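Local coordinates for protein alpha-glucosidase ([Eubacterium] rectale, PDB 6PNR) that acts as a GH31 family sulfoquinovosidase, probably hydrolysing alpha-linked glycosides of sulfoquinovose, at residues I29-G34 and N100-R105; A186-D191 and L200-V205. All coordinates share one frame; numbering follows the deposited sequence.

Contact 1 of 2, residues I29-G34 and N100-R105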
ATOM      1  N   ILE A  29     -28.933   2.422  -3.811  1.00 33.29           N
ATOM      2  CA  ILE A  29     -28.074   3.514  -4.261  1.00 32.30           C
ATOM      3  C   ILE A  29     -27.607   4.323  -3.056  1.00 39.45           C
ATOM      4  O   ILE A  29     -28.420   4.722  -2.214  1.00 38.59           O
ATOM      5  CB  ILE A  29     -28.800   4.432  -5.265  1.00 36.80           C
ATOM      6  CG1 ILE A  29     -29.307   3.641  -6.473  1.00 35.98           C
ATOM      7  CG2 ILE A  29     -27.892   5.556  -5.712  1.00 34.92           C
ATOM      8  CD1 ILE A  29     -30.207   4.459  -7.402  1.00 36.15           C
ATOM      9  N   TYR A  30     -26.301   4.562  -2.977  1.00 32.37           N
ATOM     10  CA  TYR A  30     -25.737   5.606  -2.138  1.00 31.86           C
ATOM     11  C   TYR A  30     -25.122   6.671  -3.035  1.00 35.78           C
ATOM     12  O   TYR A  30     -24.612   6.375  -4.120  1.00 37.76           O
ATOM     13  CB  TYR A  30     -24.650   5.073  -1.183  1.00 33.08           C
ATOM     14  CG  TYR A  30     -25.061   3.917  -0.284  1.00 31.49           C
ATOM     15  CD1 TYR A  30     -25.339   2.662  -0.809  1.00 33.48           C
ATOM     16  CD2 TYR A  30     -25.117   4.078   1.102  1.00 34.84           C
ATOM     17  CE1 TYR A  30     -25.695   1.599   0.010  1.00 33.25           C
ATOM     18  CE2 TYR A  30     -25.468   3.023   1.931  1.00 29.46           C
ATOM     19  CZ  TYR A  30     -25.756   1.794   1.380  1.00 35.74           C
ATOM     20  OH  TYR A  30     -26.109   0.754   2.199  1.00 42.09           O
ATOM     21  N   VAL A  31     -25.144   7.910  -2.560  1.00 33.71           N
ATOM     22  CA  VAL A  31     -24.543   9.029  -3.264  1.00 32.56           C
ATOM     23  C   VAL A  31     -23.654   9.765  -2.279  1.00 35.54           C
ATOM     24  O   VAL A  31     -23.767   9.601  -1.064  1.00 34.43           O
ATOM     25  CB  VAL A  31     -25.603   9.974  -3.852  1.00 36.04           C
ATOM     26  CG1 VAL A  31     -26.453   9.219  -4.835  1.00 37.36           C
ATOM     27  CG2 VAL A  31     -26.472  10.523  -2.734  1.00 33.57           C
ATOM     28  N   GLY A  32     -22.753  10.578  -2.808  1.00 31.14           N
ATOM     29  CA  GLY A  32     -21.915  11.339  -1.917  1.00 30.95           C
ATOM     30  C   GLY A  32     -20.976  12.258  -2.656  1.00 35.80           C
ATOM     31  O   GLY A  32     -21.143  12.541  -3.844  1.00 34.00           O
ATOM     32  N   VAL A  33     -19.990  12.736  -1.900  1.00 34.84           N
ATOM     33  CA  VAL A  33     -19.039  13.741  -2.345  1.00 34.13           C
ATOM     34  C   VAL A  33     -17.641  13.244  -2.007  1.00 31.78           C
ATOM     35  O   VAL A  33     -17.378  12.862  -0.862  1.00 35.43           O
ATOM     36  CB  VAL A  33     -19.308  15.101  -1.676  1.00 36.19           C
ATOM     37  CG1 VAL A  33     -18.332  16.162  -2.194  1.00 36.21           C
ATOM     38  CG2 VAL A  33     -20.773  15.526  -1.888  1.00 35.16           C
ATOM     39  N   GLY A  34     -16.755  13.239  -3.003  1.00 34.25           N
ATOM     40  CA  GLY A  34     -15.366  12.907  -2.784  1.00 33.53           C
ATOM     41  C   GLY A  34     -14.456  13.927  -3.447  1.00 40.21           C
ATOM     42  O   GLY A  34     -14.882  14.726  -4.284  1.00 35.10           O
ATOM     43  N   ASN A 100     -20.828  13.793  -6.631  1.00 38.18           N
ATOM     44  CA  ASN A 100     -19.856  13.278  -7.589  1.00 36.26           C
ATOM     45  C   ASN A 100     -19.413  11.855  -7.261  1.00 34.83           C
ATOM     46  O   ASN A 100     -18.432  11.379  -7.840  1.00 32.95           O
ATOM     47  CB  ASN A 100     -18.640  14.210  -7.709  1.00 33.59           C
ATOM     48  CG  ASN A 100     -17.830  14.325  -6.420  1.00 33.33           C
ATOM     49  OD1 ASN A 100     -18.102  13.670  -5.421  1.00 36.76           O
ATOM     50  ND2 ASN A 100     -16.815  15.168  -6.454  1.00 33.14           N
ATOM     51  N   ARG A 101     -20.125  11.159  -6.372  1.00 31.11           N
ATOM     52  CA  ARG A 101     -19.847   9.764  -6.056  1.00 30.43           C
ATOM     53  C   ARG A 101     -21.161   9.007  -6.028  1.00 35.33           C
ATOM     54  O   ARG A 101     -22.130   9.454  -5.400  1.00 33.96           O
ATOM     55  CB  ARG A 101     -19.122   9.605  -4.712  1.00 30.55           C
ATOM     56  CG  ARG A 101     -17.734  10.274  -4.627  1.00 31.43           C
ATOM     57  CD  ARG A 101     -16.704   9.635  -5.552  1.00 33.20           C
ATOM     58  NE  ARG A 101     -15.372  10.252  -5.433  1.00 30.24           N
ATOM     59  CZ  ARG A 101     -14.888  11.157  -6.280  1.00 33.84           C
ATOM     60  NH1 ARG A 101     -15.620  11.555  -7.319  1.00 31.60           N
ATOM     61  NH2 ARG A 101     -13.673  11.659  -6.104  1.00 31.66           N
ATOM     62  N   PHE A 102     -21.173   7.847  -6.680  1.00 31.37           N
ATOM     63  CA  PHE A 102     -22.382   7.072  -6.921  1.00 29.40           C
ATOM     64  C   PHE A 102     -22.055   5.607  -6.659  1.00 33.30           C
ATOM     65  O   PHE A 102     -21.167   5.044  -7.306  1.00 33.89           O
ATOM     66  CB  PHE A 102     -22.852   7.300  -8.370  1.00 32.32           C
ATOM     67  CG  PHE A 102     -24.147   6.634  -8.732  1.00 33.15           C
ATOM     68  CD1 PHE A 102     -25.350   7.295  -8.556  1.00 31.47           C
ATOM     69  CD2 PHE A 102     -24.159   5.365  -9.295  1.00 30.49           C
ATOM     70  CE1 PHE A 102     -26.542   6.690  -8.911  1.00 35.36           C
ATOM     71  CE2 PHE A 102     -25.346   4.751  -9.660  1.00 34.65           C
ATOM     72  CZ  PHE A 102     -26.544   5.416  -9.471  1.00 32.38           C
ATOM     73  N   TRP A 103     -22.738   4.998  -5.698  1.00 28.20           N
ATOM     74  CA  TRP A 103     -22.558   3.586  -5.388  1.00 30.51           C
ATOM     75  C   TRP A 103     -23.854   2.843  -5.693  1.00 34.03           C
ATOM     76  O   TRP A 103     -24.900   3.144  -5.106  1.00 38.57           O
ATOM     77  CB  TRP A 103     -22.168   3.377  -3.924  1.00 30.15           C
ATOM     78  CG  TRP A 103     -20.803   3.861  -3.504  1.00 33.72           C
ATOM     79  CD1 TRP A 103     -19.644   3.127  -3.462  1.00 30.76           C
ATOM     80  CD2 TRP A 103     -20.471   5.156  -3.002  1.00 29.32           C
ATOM     81  NE1 TRP A 103     -18.616   3.896  -2.984  1.00 30.60           N
ATOM     82  CE2 TRP A 103     -19.098   5.143  -2.684  1.00 31.34           C
ATOM     83  CE3 TRP A 103     -21.203   6.329  -2.782  1.00 30.25           C
ATOM     84  CZ2 TRP A 103     -18.440   6.260  -2.171  1.00 30.36           C
ATOM     85  CZ3 TRP A 103     -20.556   7.428  -2.267  1.00 31.39           C
ATOM     86  CH2 TRP A 103     -19.181   7.388  -1.967  1.00 31.78           C
ATOM     87  N   PHE A 104     -23.780   1.877  -6.603  1.00 31.14           N
ATOM     88  CA  PHE A 104     -24.928   1.092  -7.035  1.00 32.94           C
ATOM     89  C   PHE A 104     -24.736  -0.338  -6.557  1.00 35.98           C
ATOM     90  O   PHE A 104     -23.690  -0.950  -6.820  1.00 31.96           O
ATOM     91  CB  PHE A 104     -25.076   1.133  -8.564  1.00 29.25           C
ATOM     92  CG  PHE A 104     -26.313   0.443  -9.078  1.00 31.22           C
ATOM     93  CD1 PHE A 104     -27.518   1.115  -9.145  1.00 34.59           C
ATOM     94  CD2 PHE A 104     -26.266  -0.880  -9.488  1.00 31.61           C
ATOM     95  CE1 PHE A 104     -28.664   0.485  -9.608  1.00 33.09           C
ATOM     96  CE2 PHE A 104     -27.406  -1.522  -9.957  1.00 40.83           C
ATOM     97  CZ  PHE A 104     -28.605  -0.835 -10.020  1.00 33.01           C
ATOM     98  N   ARG A 105     -25.731  -0.875  -5.857  1.00 32.70           N
ATOM     99  CA  ARG A 105     -25.630  -2.227  -5.332  1.00 31.17           C
ATOM    100  C   ARG A 105     -26.431  -3.222  -6.154  1.00 35.52           C
ATOM    101  O   ARG A 105     -27.541  -2.933  -6.611  1.00 34.13           O
ATOM    102  CB  ARG A 105     -26.075  -2.271  -3.877  1.00 35.97           C
ATOM    103  CG  ARG A 105     -25.056  -1.605  -2.975  1.00 39.69           C
ATOM    104  CD  ARG A 105     -25.243  -2.064  -1.573  1.00 38.84           C
ATOM    105  NE  ARG A 105     -24.187  -1.592  -0.699  1.00 37.42           N
ATOM    106  CZ  ARG A 105     -24.199  -1.797   0.606  1.00 40.95           C
ATOM    107  NH1 ARG A 105     -25.212  -2.458   1.147  1.00 36.11           N
ATOM    108  NH2 ARG A 105     -23.213  -1.355   1.362  1.00 30.31           N
TER
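A classic beta bulge, with Asn100 and Arg101 both opposite Gly32, lies at the start of strand 101-107, where it pairs antiparallel with strand 29-41 in the N-terminal beta sandwich. Gly32 O takes Asn100 N at 3.1 Å and, weakly, Arg101 N. Beyond the bulge the ladder is regular. Trp103 N reaches Tyr30 O at 2.8 Å in a nearly straight bond (176°), and Tyr30 N returns to Trp103 O.

The Asn100 amide bonds the backbone of Gly34 twice. Asn100 OD1 accepts Gly34 N at 2.8 Å, in the carbonyl plane and on a lone pair. Asn100 ND2 donates to Gly34 O at 2.9 Å. Asn100 CG stands between the backbone N and the carbonyl carbon (chi1 64°), which turns the amide across to the other strand. An alanine here would lose both bonds and is likely to leave Gly34 N and O without these mates.

Arg101 bends at chi2 (-66°), and its guanidinium passes with one face over Gly34 C. NH1 bonds back to Asn100 O, while NH2 meets Asp49 and Glu36 in salt bridges.

On the face of Tyr30, the Trp103 indole turns its edge to the opposite backbone, and CE3 lies 4.0 Å from Tyr30 CB. Arg105 slants past the Tyr30 ring, its NE paired with Glu199 and its NH2 with Tyr50 of the second subunit. On the other face, Ile29 CG2 packs on Phe102 CE1 at 3.7 Å.

The chemistry is divided: one face is purely apolar between the strands, whereas the bulge end is joined by backbone bonds and the Asn100 amide, with the Arg101 guanidinium tied to Asn100 O and two acids.

Contact 2 of 2, residues A186-D191 and L200-V205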
ATOM      1  N   ALA A 186     -16.105   7.420 -16.457  1.00 27.79           N
ATOM      2  CA  ALA A 186     -15.483   7.934 -15.251  1.00 32.69           C
ATOM      3  C   ALA A 186     -14.656   6.839 -14.586  1.00 27.91           C
ATOM      4  O   ALA A 186     -14.780   5.656 -14.906  1.00 30.03           O
ATOM      5  CB  ALA A 186     -16.544   8.453 -14.276  1.00 31.03           C
ATOM      6  N   TYR A 187     -13.784   7.250 -13.665  1.00 28.10           N
ATOM      7  CA  TYR A 187     -13.210   6.291 -12.732  1.00 27.71           C
ATOM      8  C   TYR A 187     -14.333   5.497 -12.088  1.00 27.21           C
ATOM      9  O   TYR A 187     -15.364   6.056 -11.711  1.00 29.11           O
ATOM     10  CB  TYR A 187     -12.389   7.008 -11.648  1.00 26.64           C
ATOM     11  CG  TYR A 187     -11.732   6.081 -10.639  1.00 29.84           C
ATOM     12  CD1 TYR A 187     -12.442   5.577  -9.552  1.00 29.66           C
ATOM     13  CD2 TYR A 187     -10.395   5.710 -10.779  1.00 30.83           C
ATOM     14  CE1 TYR A 187     -11.832   4.724  -8.619  1.00 28.83           C
ATOM     15  CE2 TYR A 187      -9.777   4.872  -9.853  1.00 30.68           C
ATOM     16  CZ  TYR A 187     -10.499   4.387  -8.777  1.00 33.65           C
ATOM     17  OH  TYR A 187      -9.893   3.546  -7.866  1.00 35.33           O
ATOM     18  N   ALA A 188     -14.138   4.189 -11.974  1.00 26.44           N
ATOM     19  CA  ALA A 188     -15.069   3.344 -11.245  1.00 26.12           C
ATOM     20  C   ALA A 188     -14.281   2.346 -10.413  1.00 30.00           C
ATOM     21  O   ALA A 188     -13.070   2.181 -10.583  1.00 25.17           O
ATOM     22  CB  ALA A 188     -16.042   2.616 -12.183  1.00 29.26           C
ATOM     23  N   ASP A 189     -14.984   1.682  -9.497  1.00 27.78           N
ATOM     24  CA  ASP A 189     -14.388   0.628  -8.678  1.00 31.47           C
ATOM     25  C   ASP A 189     -15.474  -0.406  -8.412  1.00 32.91           C
ATOM     26  O   ASP A 189     -16.405  -0.141  -7.646  1.00 31.55           O
ATOM     27  CB  ASP A 189     -13.818   1.197  -7.374  1.00 28.20           C
ATOM     28  CG  ASP A 189     -13.023   0.167  -6.563  1.00 35.85           C
ATOM     29  OD1 ASP A 189     -13.087  -1.041  -6.864  1.00 34.45           O
ATOM     30  OD2 ASP A 189     -12.311   0.576  -5.615  1.00 35.52           O
ATOM     31  N   PHE A 190     -15.352  -1.578  -9.042  1.00 28.11           N
ATOM     32  CA  PHE A 190     -16.349  -2.643  -8.931  1.00 32.69           C
ATOM     33  C   PHE A 190     -15.931  -3.566  -7.792  1.00 32.43           C
ATOM     34  O   PHE A 190     -14.912  -4.259  -7.885  1.00 29.85           O
ATOM     35  CB  PHE A 190     -16.485  -3.418 -10.247  1.00 30.16           C
ATOM     36  CG  PHE A 190     -17.288  -2.700 -11.311  1.00 31.05           C
ATOM     37  CD1 PHE A 190     -17.393  -1.314 -11.313  1.00 32.21           C
ATOM     38  CD2 PHE A 190     -17.960  -3.419 -12.293  1.00 31.45           C
ATOM     39  CE1 PHE A 190     -18.128  -0.658 -12.283  1.00 32.38           C
ATOM     40  CE2 PHE A 190     -18.701  -2.771 -13.268  1.00 28.54           C
ATOM     41  CZ  PHE A 190     -18.796  -1.393 -13.260  1.00 31.12           C
ATOM     42  N   ASP A 191     -16.730  -3.594  -6.729  1.00 29.40           N
ATOM     43  CA  ASP A 191     -16.357  -4.211  -5.462  1.00 29.76           C
ATOM     44  C   ASP A 191     -17.154  -5.497  -5.298  1.00 33.04           C
ATOM     45  O   ASP A 191     -18.370  -5.451  -5.089  1.00 30.28           O
ATOM     46  CB  ASP A 191     -16.617  -3.220  -4.326  1.00 30.70           C
ATOM     47  CG  ASP A 191     -16.328  -3.787  -2.945  1.00 33.42           C
ATOM     48  OD1 ASP A 191     -15.952  -4.974  -2.814  1.00 33.32           O
ATOM     49  OD2 ASP A 191     -16.467  -3.013  -1.971  1.00 34.88           O
ATOM     50  N   LEU A 200     -20.970  -1.154  -7.113  1.00 28.97           N
ATOM     51  CA  LEU A 200     -20.314  -0.508  -8.241  1.00 29.36           C
ATOM     52  C   LEU A 200     -20.174   0.972  -7.913  1.00 30.28           C
ATOM     53  O   LEU A 200     -21.165   1.713  -7.926  1.00 35.40           O
ATOM     54  CB  LEU A 200     -21.115  -0.725  -9.521  1.00 27.96           C
ATOM     55  CG  LEU A 200     -21.689  -2.131  -9.725  1.00 30.28           C
ATOM     56  CD1 LEU A 200     -22.493  -2.186 -11.027  1.00 32.16           C
ATOM     57  CD2 LEU A 200     -20.609  -3.226  -9.706  1.00 31.94           C
ATOM     58  N   GLN A 201     -18.955   1.393  -7.580  1.00 31.85           N
ATOM     59  CA  GLN A 201     -18.665   2.793  -7.280  1.00 29.14           C
ATOM     60  C   GLN A 201     -18.295   3.528  -8.567  1.00 31.90           C
ATOM     61  O   GLN A 201     -17.427   3.073  -9.315  1.00 29.57           O
ATOM     62  CB  GLN A 201     -17.527   2.911  -6.265  1.00 26.88           C
ATOM     63  CG  GLN A 201     -17.146   4.358  -5.964  1.00 28.86           C
ATOM     64  CD  GLN A 201     -15.929   4.500  -5.046  1.00 29.11           C
ATOM     65  OE1 GLN A 201     -15.440   5.609  -4.816  1.00 32.41           O
ATOM     66  NE2 GLN A 201     -15.450   3.388  -4.513  1.00 29.26           N
ATOM     67  N   ILE A 202     -18.948   4.667  -8.816  1.00 28.71           N
ATOM     68  CA  ILE A 202     -18.729   5.477 -10.013  1.00 28.41           C
ATOM     69  C   ILE A 202     -18.438   6.906  -9.582  1.00 29.08           C
ATOM     70  O   ILE A 202     -19.109   7.436  -8.690  1.00 30.26           O
ATOM     71  CB  ILE A 202     -19.952   5.452 -10.962  1.00 30.43           C
ATOM     72  CG1 ILE A 202     -20.592   4.064 -11.032  1.00 28.67           C
ATOM     73  CG2 ILE A 202     -19.544   5.911 -12.353  1.00 29.47           C
ATOM     74  CD1 ILE A 202     -19.747   3.000 -11.706  1.00 31.88           C
ATOM     75  N   TRP A 203     -17.450   7.547 -10.216  1.00 26.07           N
ATOM     76  CA  TRP A 203     -17.101   8.921  -9.819  1.00 27.94           C
ATOM     77  C   TRP A 203     -17.861   9.967 -10.632  1.00 30.80           C
ATOM     78  O   TRP A 203     -17.327  11.027 -10.991  1.00 28.92           O
ATOM     79  CB  TRP A 203     -15.592   9.143  -9.901  1.00 26.73           C
ATOM     80  CG  TRP A 203     -14.861   8.467  -8.772  1.00 27.31           C
ATOM     81  CD1 TRP A 203     -15.390   7.594  -7.859  1.00 31.01           C
ATOM     82  CD2 TRP A 203     -13.479   8.624  -8.421  1.00 30.12           C
ATOM     83  NE1 TRP A 203     -14.412   7.186  -6.974  1.00 30.68           N
ATOM     84  CE2 TRP A 203     -13.235   7.807  -7.296  1.00 31.34           C
ATOM     85  CE3 TRP A 203     -12.421   9.363  -8.959  1.00 27.45           C
ATOM     86  CZ2 TRP A 203     -11.974   7.703  -6.703  1.00 31.31           C
ATOM     87  CZ3 TRP A 203     -11.162   9.250  -8.370  1.00 28.96           C
ATOM     88  CH2 TRP A 203     -10.957   8.433  -7.251  1.00 31.55           C
ATOM     89  N   GLU A 204     -19.120   9.652 -10.922  1.00 30.61           N
ATOM     90  CA  GLU A 204     -20.129  10.546 -11.476  1.00 34.50           C
ATOM     91  C   GLU A 204     -21.460   9.825 -11.330  1.00 32.39           C
ATOM     92  O   GLU A 204     -21.500   8.619 -11.074  1.00 31.67           O
ATOM     93  CB  GLU A 204     -19.863  10.884 -12.944  1.00 36.50           C
ATOM     94  CG  GLU A 204     -20.305   9.779 -13.904  1.00 36.48           C
ATOM     95  CD  GLU A 204     -20.154  10.181 -15.355  1.00 37.37           C
ATOM     96  OE1 GLU A 204     -19.946  11.387 -15.622  1.00 38.49           O
ATOM     97  OE2 GLU A 204     -20.226   9.289 -16.230  1.00 35.76           O
ATOM     98  N   VAL A 205     -22.549  10.564 -11.498  1.00 32.48           N
ATOM     99  CA  VAL A 205     -23.837   9.900 -11.670  1.00 33.27           C
ATOM    100  C   VAL A 205     -23.869   9.345 -13.087  1.00 34.56           C
ATOM    101  O   VAL A 205     -23.856  10.121 -14.051  1.00 38.32           O
ATOM    102  CB  VAL A 205     -25.011  10.857 -11.412  1.00 36.49           C
ATOM    103  CG1 VAL A 205     -26.328  10.152 -11.676  1.00 27.53           C
ATOM    104  CG2 VAL A 205     -24.951  11.412  -9.976  1.00 33.04           C
TER
HETATM  105  O   HOH W   1     -15.978   0.457  -4.729  1.00 30.38           O
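Tyr187 and Trp203 stack face to face at the open ends of the beta hairpin formed by strands 188-194 and 197-202. The centroid of the Tyr187 ring is 4.0 Å from that of the indole's six-membered ring, and the planes are inclined by 29°. Tyr187 CD1 comes within 3.3 Å of Trp203 CE2, so this end is tight. Tyr187 carries CG anti to the backbone N (chi1 -179°), which lays its ring alongside the indole, pointing the same way. Trp203 N also bonds to Tyr187 O, and Trp203 NE1 donates to Gln201 OE1 at 2.9 Å. That second bond should help hold the indole's rotation.

Packing is also close on the face of Ala188 and Phe190. Leu200 CD2 sits over one face of the Phe190 ring in a CH-pi contact, 3.8 Å from its centroid. Ile202 CD1 fills in beside Ala188 CB.

The face of Asp189 and Gln201 is looser and wetter. Their backbones pair directly, but Asp189 CB and Gln201 NE2 are 4.0 Å apart. A water donates to Asp189 O and accepts from Gln201 NE2, both at 3.0 Å. Asp189 OD2 turns to Asn130.

Strands 101-107 and 130-133 flank the hairpin. Phe190 and Leu200 pack against strands 168-174 and 178-182 of the second sheet, and the Tyr187-Trp203 stack meets Ile47 of strand 44-56. Ala186 O makes a weak bond to Asn413 of helix 408-429.

How the contacts relate
Contact 1 closes before contact 2 opens along the chain, yet their centres lie only 8 Å apart in one antiparallel sheet. The strand order there is 44-56, 29-41, 101-107, 197-202, 188-194, 130-133. Strands 101-107 and 197-202 are neighbours and join the two contacts. Probable backbone hydrogen bonds run from Ile202 N to Phe102 O and from Leu200 N to Phe104 O, each 2.7 Å. Arg101 also makes a cation-pi contact with Trp203. Contact 1 pairs strands distant in sequence, whereas contact 2 is local to a hairpin. Together they build the four central strands of this six-stranded sheet, and neither supplies residues of the inhibitor pocket.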